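Local coordinates for protein FdxN element excision controlling factor XisI (Anabaena variabilis ATCC 29413, PDB 2NVM) that probably takes part, with XisF and XisH, in the site-specific recombination that excises the fdxN element from nitrogen-fixation genes in cyanobacteria, at residues K17-Y20 and D21-N24; R9-I12 and Q13-K17. All coordinates share one frame; numbering follows the deposited sequence.

Both contacts lie on the N-terminal helix 4-23 and share Lys17, so they follow one another along the chain without nesting or crossing. Contact 2 comes first: residues 9-12 and 13-17 form the middle of the helix, where buried isoleucines face strands 44-50 and 55-61 on one flank and helix 93-100 on another. Contact 1, residues 17-20 and 21-24, takes up where it ends and carries the helix to its last turn, its centre about 11 Å from that of contact 2. Each closes only local helical turns. Together they lay the helix along the mixed sheet, while Lys17 packs on Arg53 of the second subunit.

Contact 1. Residues K17-Y20 and D21-N24; sequences KKYY and DLSN
Tyr20 and Asn24 meet across the last turn of helix 4-23, where the tyrosine carbonyl takes two backbone donors. Asn24 N reaches Tyr20 O at 3.1 Å, nearly in line with the C=O bond, whereas Ser23 N approaches the same oxygen at 3.3 Å from above the carbonyl plane. The neighbouring Ser23 N to Tyr19 O bond is weak, with an N-H...O angle of 132°, and Asn24 is the first residue to leave helical backbone angles. Just before this end the bonds are shorter: Leu22 N binds Lys18 O and Asp21 N binds Lys17 O, the latter at 2.9 Å and 169°.

The Tyr20 ring is the closely packed part. Its CG stands trans to the backbone N (chi1 -179°), which carries the ring out beside the helix end; the Asn24 amide lies over one face, and Asp21 OD1 sits in the ring plane at the edge, 3.6 Å from Tyr20 CD2. Trp58 of strand 55-61 meets this ring edge-to-face. A serine at Tyr20 would probably leave Trp58 without its aromatic partner and the Asn24 side chain without the surface beneath it.

The solvent side is looser. There the exposed Leu22 touches, through CD2 to Tyr19 CD1 at 3.9 Å, a ring that itself packs against helix 93-100, while Lys18 reaches away to a salt bridge with Glu97. The chemistry is consistent with a helix end held by a shared carbonyl and an aromatic ring against the sheet, with charged and aliphatic groups left at the surface.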
ATOM      1  N   LYS B  17      11.708   4.291   4.818  1.00 57.78           N
ATOM      2  CA  LYS B  17      12.106   3.751   6.131  1.00 61.16           C
ATOM      3  C   LYS B  17      12.576   4.835   7.102  1.00 62.49           C
ATOM      4  O   LYS B  17      12.304   4.714   8.298  1.00 65.20           O
ATOM      5  CB  LYS B  17      13.186   2.663   6.009  1.00 62.46           C
ATOM      6  CG  LYS B  17      12.693   1.379   5.353  1.00 66.27           C
ATOM      7  CD  LYS B  17      13.831   0.369   5.172  1.00 66.75           C
ATOM      8  CE  LYS B  17      13.358  -0.898   4.449  1.00 71.70           C
ATOM      9  NZ  LYS B  17      14.459  -1.895   4.318  1.00 73.62           N
ATOM     10  N   LYS B  18      13.267   5.870   6.594  1.00 61.97           N
ATOM     11  CA  LYS B  18      13.759   7.000   7.413  1.00 62.34           C
ATOM     12  C   LYS B  18      12.596   7.716   8.086  1.00 62.83           C
ATOM     13  O   LYS B  18      12.569   7.792   9.308  1.00 64.32           O
ATOM     14  CB  LYS B  18      14.620   7.996   6.587  1.00 62.84           C
ATOM     15  CG  LYS B  18      15.114   9.249   7.327  1.00 60.66           C
ATOM     16  CD  LYS B  18      16.147  10.022   6.504  1.00 63.05           C
ATOM     17  CE  LYS B  18      16.674  11.251   7.275  1.00 65.44           C
ATOM     18  NZ  LYS B  18      17.905  11.875   6.684  1.00 59.71           N
ATOM     19  N   TYR B  19      11.645   8.202   7.286  1.00 64.37           N
ATOM     20  CA  TYR B  19      10.444   8.891   7.812  1.00 65.45           C
ATOM     21  C   TYR B  19       9.503   7.994   8.616  1.00 65.49           C
ATOM     22  O   TYR B  19       8.826   8.505   9.514  1.00 64.92           O
ATOM     23  CB  TYR B  19       9.687   9.663   6.718  1.00 65.40           C
ATOM     24  CG  TYR B  19      10.465  10.856   6.233  1.00 64.31           C
ATOM     25  CD1 TYR B  19      10.489  12.051   6.981  1.00 65.53           C
ATOM     26  CD2 TYR B  19      11.211  10.798   5.050  1.00 63.98           C
ATOM     27  CE1 TYR B  19      11.233  13.176   6.545  1.00 64.07           C
ATOM     28  CE2 TYR B  19      11.956  11.904   4.603  1.00 66.71           C
ATOM     29  CZ  TYR B  19      11.960  13.093   5.349  1.00 66.81           C
ATOM     30  OH  TYR B  19      12.691  14.170   4.902  1.00 69.85           O
ATOM     31  N   TYR B  20       9.467   6.692   8.293  1.00 66.97           N
ATOM     32  CA  TYR B  20       8.680   5.691   9.042  1.00 68.30           C
ATOM     33  C   TYR B  20       9.255   5.570  10.461  1.00 69.41           C
ATOM     34  O   TYR B  20       8.515   5.738  11.431  1.00 69.73           O
ATOM     35  CB  TYR B  20       8.685   4.317   8.339  1.00 69.04           C
ATOM     36  CG  TYR B  20       7.866   3.240   9.032  1.00 68.03           C
ATOM     37  CD1 TYR B  20       6.500   3.124   8.778  1.00 69.20           C
ATOM     38  CD2 TYR B  20       8.453   2.334   9.938  1.00 65.98           C
ATOM     39  CE1 TYR B  20       5.706   2.128   9.412  1.00 69.67           C
ATOM     40  CE2 TYR B  20       7.679   1.337  10.585  1.00 69.63           C
ATOM     41  CZ  TYR B  20       6.305   1.240  10.313  1.00 70.32           C
ATOM     42  OH  TYR B  20       5.544   0.268  10.926  1.00 73.93           O
ATOM     43  N   ASP B  21      10.566   5.306  10.559  1.00 71.13           N
ATOM     44  CA  ASP B  21      11.286   5.195  11.859  1.00 71.98           C
ATOM     45  C   ASP B  21      11.221   6.491  12.672  1.00 73.77           C
ATOM     46  O   ASP B  21      11.022   6.455  13.888  1.00 74.00           O
ATOM     47  CB  ASP B  21      12.767   4.792  11.674  1.00 72.23           C
ATOM     48  CG  ASP B  21      12.953   3.355  11.152  1.00 75.12           C
ATOM     49  OD1 ASP B  21      11.966   2.637  10.840  1.00 77.40           O
ATOM     50  OD2 ASP B  21      14.130   2.942  11.053  1.00 78.75           O
ATOM     51  N   LEU B  22      11.382   7.616  11.978  1.00 76.42           N
ATOM     52  CA  LEU B  22      11.320   8.966  12.567  1.00 79.00           C
ATOM     53  C   LEU B  22       9.963   9.298  13.221  1.00 79.82           C
ATOM     54  O   LEU B  22       9.933  10.039  14.206  1.00 79.77           O
ATOM     55  CB  LEU B  22      11.658  10.015  11.486  1.00 78.70           C
ATOM     56  CG  LEU B  22      11.826  11.492  11.818  1.00 78.58           C
ATOM     57  CD1 LEU B  22      12.958  11.687  12.806  1.00 76.11           C
ATOM     58  CD2 LEU B  22      12.105  12.263  10.534  1.00 79.38           C
ATOM     59  N   SER B  23       8.870   8.729  12.687  1.00 82.00           N
ATOM     60  CA  SER B  23       7.497   8.950  13.191  1.00 83.42           C
ATOM     61  C   SER B  23       7.052   7.954  14.290  1.00 84.45           C
ATOM     62  O   SER B  23       6.286   8.358  15.177  1.00 84.33           O
ATOM     63  CB  SER B  23       6.504   8.965  12.031  1.00 83.50           C
ATOM     64  OG  SER B  23       5.248   9.458  12.459  1.00 87.45           O
ATOM     65  N   ASN B  24       7.489   6.685  14.218  1.00 85.25           N
ATOM     66  CA  ASN B  24       7.192   5.660  15.258  1.00 87.12           C
ATOM     67  C   ASN B  24       8.393   4.727  15.593  1.00 88.57           C
ATOM     68  O   ASN B  24       8.679   3.781  14.853  1.00 89.44           O
ATOM     69  CB  ASN B  24       5.891   4.867  14.979  1.00 87.82           C
ATOM     70  CG  ASN B  24       5.839   4.230  13.592  1.00 87.76           C
ATOM     71  OD1 ASN B  24       5.878   4.916  12.574  1.00 87.67           O
ATOM     72  ND2 ASN B  24       5.682   2.913  13.558  1.00 88.01           N
TER

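Contact 2. Residues R9-I12 and Q13-K17; sequences RHTI and QEIIK
Arg9 and Gln13 begin a run of four i to i+4 bonds that join 9-12 to 13-17 as regular alpha helix in the middle of helix 4-23. Gln13 N donates to Arg9 O, Glu14 N to His10 O, Ile15 N to Thr11 O and Ile16 N to Ile12 O, all at 2.9 to 3.0 Å. The Ile16 bond is the straightest, with an N-H...O angle of 167°.

Side chains divide this amphipathic segment into unlike flanks. On one, Ile12 and Ile16 pack on Tyr56 of strand 55-61, and Ile16 also reaches strand 44-50. On another, Thr11 and Ile15 lie side by side and point the same way, the methyl CG2 of Thr11 3.8 Å from Ile15 CD1. The threonine methyl stands trans to its own nitrogen, leaving OG1 beside that nitrogen (chi1 -60°), from where it bonds back to His7 O; Ile15 goes on to meet Ile94 and Met98 of helix 93-100. Arg9 extends away to a salt bridge with Asp54, and the Gln13 chain runs extended past the carbonyl of the preceding turn, its CG 3.2 Å from Arg9 O.

His10 and Glu14 occupy the exposed flank, one turn apart. Their ring and carboxylate planes are inclined by 48°, and His10 NE2 stays 4.1 Å from Glu14 OE2.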
ATOM      1  N   ARG B   9      15.465   2.583  -6.557  1.00 51.49           N
ATOM      2  CA  ARG B   9      14.857   1.630  -5.601  1.00 52.57           C
ATOM      3  C   ARG B   9      15.458   1.798  -4.208  1.00 49.94           C
ATOM      4  O   ARG B   9      14.725   1.985  -3.248  1.00 46.48           O
ATOM      5  CB  ARG B   9      15.023   0.164  -6.046  1.00 52.60           C
ATOM      6  CG  ARG B   9      14.120  -0.263  -7.183  1.00 58.45           C
ATOM      7  CD  ARG B   9      14.304  -1.740  -7.444  1.00 60.94           C
ATOM      8  NE  ARG B   9      13.359  -2.271  -8.431  1.00 71.07           N
ATOM      9  CZ  ARG B   9      13.542  -2.369  -9.756  1.00 73.09           C
ATOM     10  NH1 ARG B   9      14.675  -2.000 -10.365  1.00 75.58           N
ATOM     11  NH2 ARG B   9      12.555  -2.889 -10.498  1.00 76.46           N
ATOM     12  N   HIS B  10      16.791   1.745  -4.140  1.00 51.33           N
ATOM     13  CA  HIS B  10      17.565   1.928  -2.890  1.00 51.49           C
ATOM     14  C   HIS B  10      17.244   3.267  -2.223  1.00 49.96           C
ATOM     15  O   HIS B  10      16.982   3.300  -1.016  1.00 49.49           O
ATOM     16  CB  HIS B  10      19.077   1.810  -3.180  1.00 52.32           C
ATOM     17  CG  HIS B  10      19.970   2.089  -2.003  1.00 56.69           C
ATOM     18  ND1 HIS B  10      20.227   1.156  -1.017  1.00 66.91           N
ATOM     19  CD2 HIS B  10      20.711   3.182  -1.686  1.00 62.82           C
ATOM     20  CE1 HIS B  10      21.064   1.672  -0.131  1.00 62.12           C
ATOM     21  NE2 HIS B  10      21.377   2.897  -0.515  1.00 61.51           N
ATOM     22  N   THR B  11      17.222   4.334  -3.030  1.00 48.16           N
ATOM     23  CA  THR B  11      16.949   5.697  -2.564  1.00 47.06           C
ATOM     24  C   THR B  11      15.572   5.821  -1.914  1.00 45.96           C
ATOM     25  O   THR B  11      15.476   6.221  -0.756  1.00 45.72           O
ATOM     26  CB  THR B  11      17.079   6.744  -3.730  1.00 46.06           C
ATOM     27  OG1 THR B  11      18.402   6.701  -4.259  1.00 45.92           O
ATOM     28  CG2 THR B  11      16.808   8.183  -3.263  1.00 48.03           C
ATOM     29  N   ILE B  12      14.534   5.402  -2.626  1.00 47.66           N
ATOM     30  CA  ILE B  12      13.165   5.553  -2.117  1.00 50.82           C
ATOM     31  C   ILE B  12      12.880   4.575  -0.941  1.00 49.95           C
ATOM     32  O   ILE B  12      12.116   4.933  -0.049  1.00 50.62           O
ATOM     33  CB  ILE B  12      12.057   5.728  -3.275  1.00 52.87           C
ATOM     34  CG1 ILE B  12      11.320   4.464  -3.620  1.00 52.92           C
ATOM     35  CG2 ILE B  12      12.571   6.533  -4.471  1.00 56.80           C
ATOM     36  CD1 ILE B  12      10.247   4.199  -2.594  1.00 56.38           C
ATOM     37  N   GLN B  13      13.515   3.397  -0.908  1.00 49.68           N
ATOM     38  CA  GLN B  13      13.378   2.469   0.237  1.00 52.58           C
ATOM     39  C   GLN B  13      14.047   3.038   1.496  1.00 53.07           C
ATOM     40  O   GLN B  13      13.488   2.936   2.589  1.00 53.22           O
ATOM     41  CB  GLN B  13      13.912   1.077  -0.089  1.00 53.06           C
ATOM     42  CG  GLN B  13      13.005   0.366  -1.081  1.00 57.05           C
ATOM     43  CD  GLN B  13      13.562  -0.954  -1.533  1.00 56.99           C
ATOM     44  OE1 GLN B  13      13.917  -1.122  -2.711  1.00 62.37           O
ATOM     45  NE2 GLN B  13      13.689  -1.896  -0.592  1.00 55.98           N
ATOM     46  N   GLU B  14      15.220   3.655   1.316  1.00 52.41           N
ATOM     47  CA  GLU B  14      15.957   4.315   2.388  1.00 52.40           C
ATOM     48  C   GLU B  14      15.147   5.528   2.890  1.00 50.00           C
ATOM     49  O   GLU B  14      15.079   5.745   4.090  1.00 49.21           O
ATOM     50  CB  GLU B  14      17.349   4.751   1.887  1.00 52.93           C
ATOM     51  CG  GLU B  14      18.350   5.192   2.953  1.00 55.91           C
ATOM     52  CD  GLU B  14      19.691   5.700   2.368  1.00 58.39           C
ATOM     53  OE1 GLU B  14      20.716   5.605   3.085  1.00 63.79           O
ATOM     54  OE2 GLU B  14      19.730   6.184   1.202  1.00 67.89           O
ATOM     55  N   ILE B  15      14.531   6.293   1.974  1.00 50.74           N
ATOM     56  CA  ILE B  15      13.706   7.464   2.337  1.00 52.21           C
ATOM     57  C   ILE B  15      12.442   7.059   3.131  1.00 53.30           C
ATOM     58  O   ILE B  15      12.197   7.597   4.219  1.00 52.40           O
ATOM     59  CB  ILE B  15      13.307   8.315   1.079  1.00 52.90           C
ATOM     60  CG1 ILE B  15      14.514   9.080   0.524  1.00 51.63           C
ATOM     61  CG2 ILE B  15      12.218   9.357   1.400  1.00 52.00           C
ATOM     62  CD1 ILE B  15      14.274   9.649  -0.882  1.00 50.74           C
ATOM     63  N   ILE B  16      11.674   6.109   2.592  1.00 53.12           N
ATOM     64  CA  ILE B  16      10.410   5.657   3.223  1.00 55.46           C
ATOM     65  C   ILE B  16      10.656   5.104   4.653  1.00 56.17           C
ATOM     66  O   ILE B  16       9.958   5.507   5.589  1.00 55.29           O
ATOM     67  CB  ILE B  16       9.558   4.716   2.278  1.00 55.01           C
ATOM     68  CG1 ILE B  16       8.073   4.734   2.691  1.00 59.48           C
ATOM     69  CG2 ILE B  16      10.141   3.298   2.208  1.00 53.38           C
ATOM     70  CD1 ILE B  16       7.140   3.885   1.813  1.00 57.34           C
ATOM     71  N   LYS B  17      11.708   4.291   4.818  1.00 57.78           N
ATOM     72  CA  LYS B  17      12.106   3.751   6.131  1.00 61.16           C
ATOM     73  C   LYS B  17      12.576   4.835   7.102  1.00 62.49           C
ATOM     74  O   LYS B  17      12.304   4.714   8.298  1.00 65.20           O
ATOM     75  CB  LYS B  17      13.186   2.663   6.009  1.00 62.46           C
ATOM     76  CG  LYS B  17      12.693   1.379   5.353  1.00 66.27           C
ATOM     77  CD  LYS B  17      13.831   0.369   5.172  1.00 66.75           C
ATOM     78  CE  LYS B  17      13.358  -0.898   4.449  1.00 71.70           C
ATOM     79  NZ  LYS B  17      14.459  -1.895   4.318  1.00 73.62           N
TER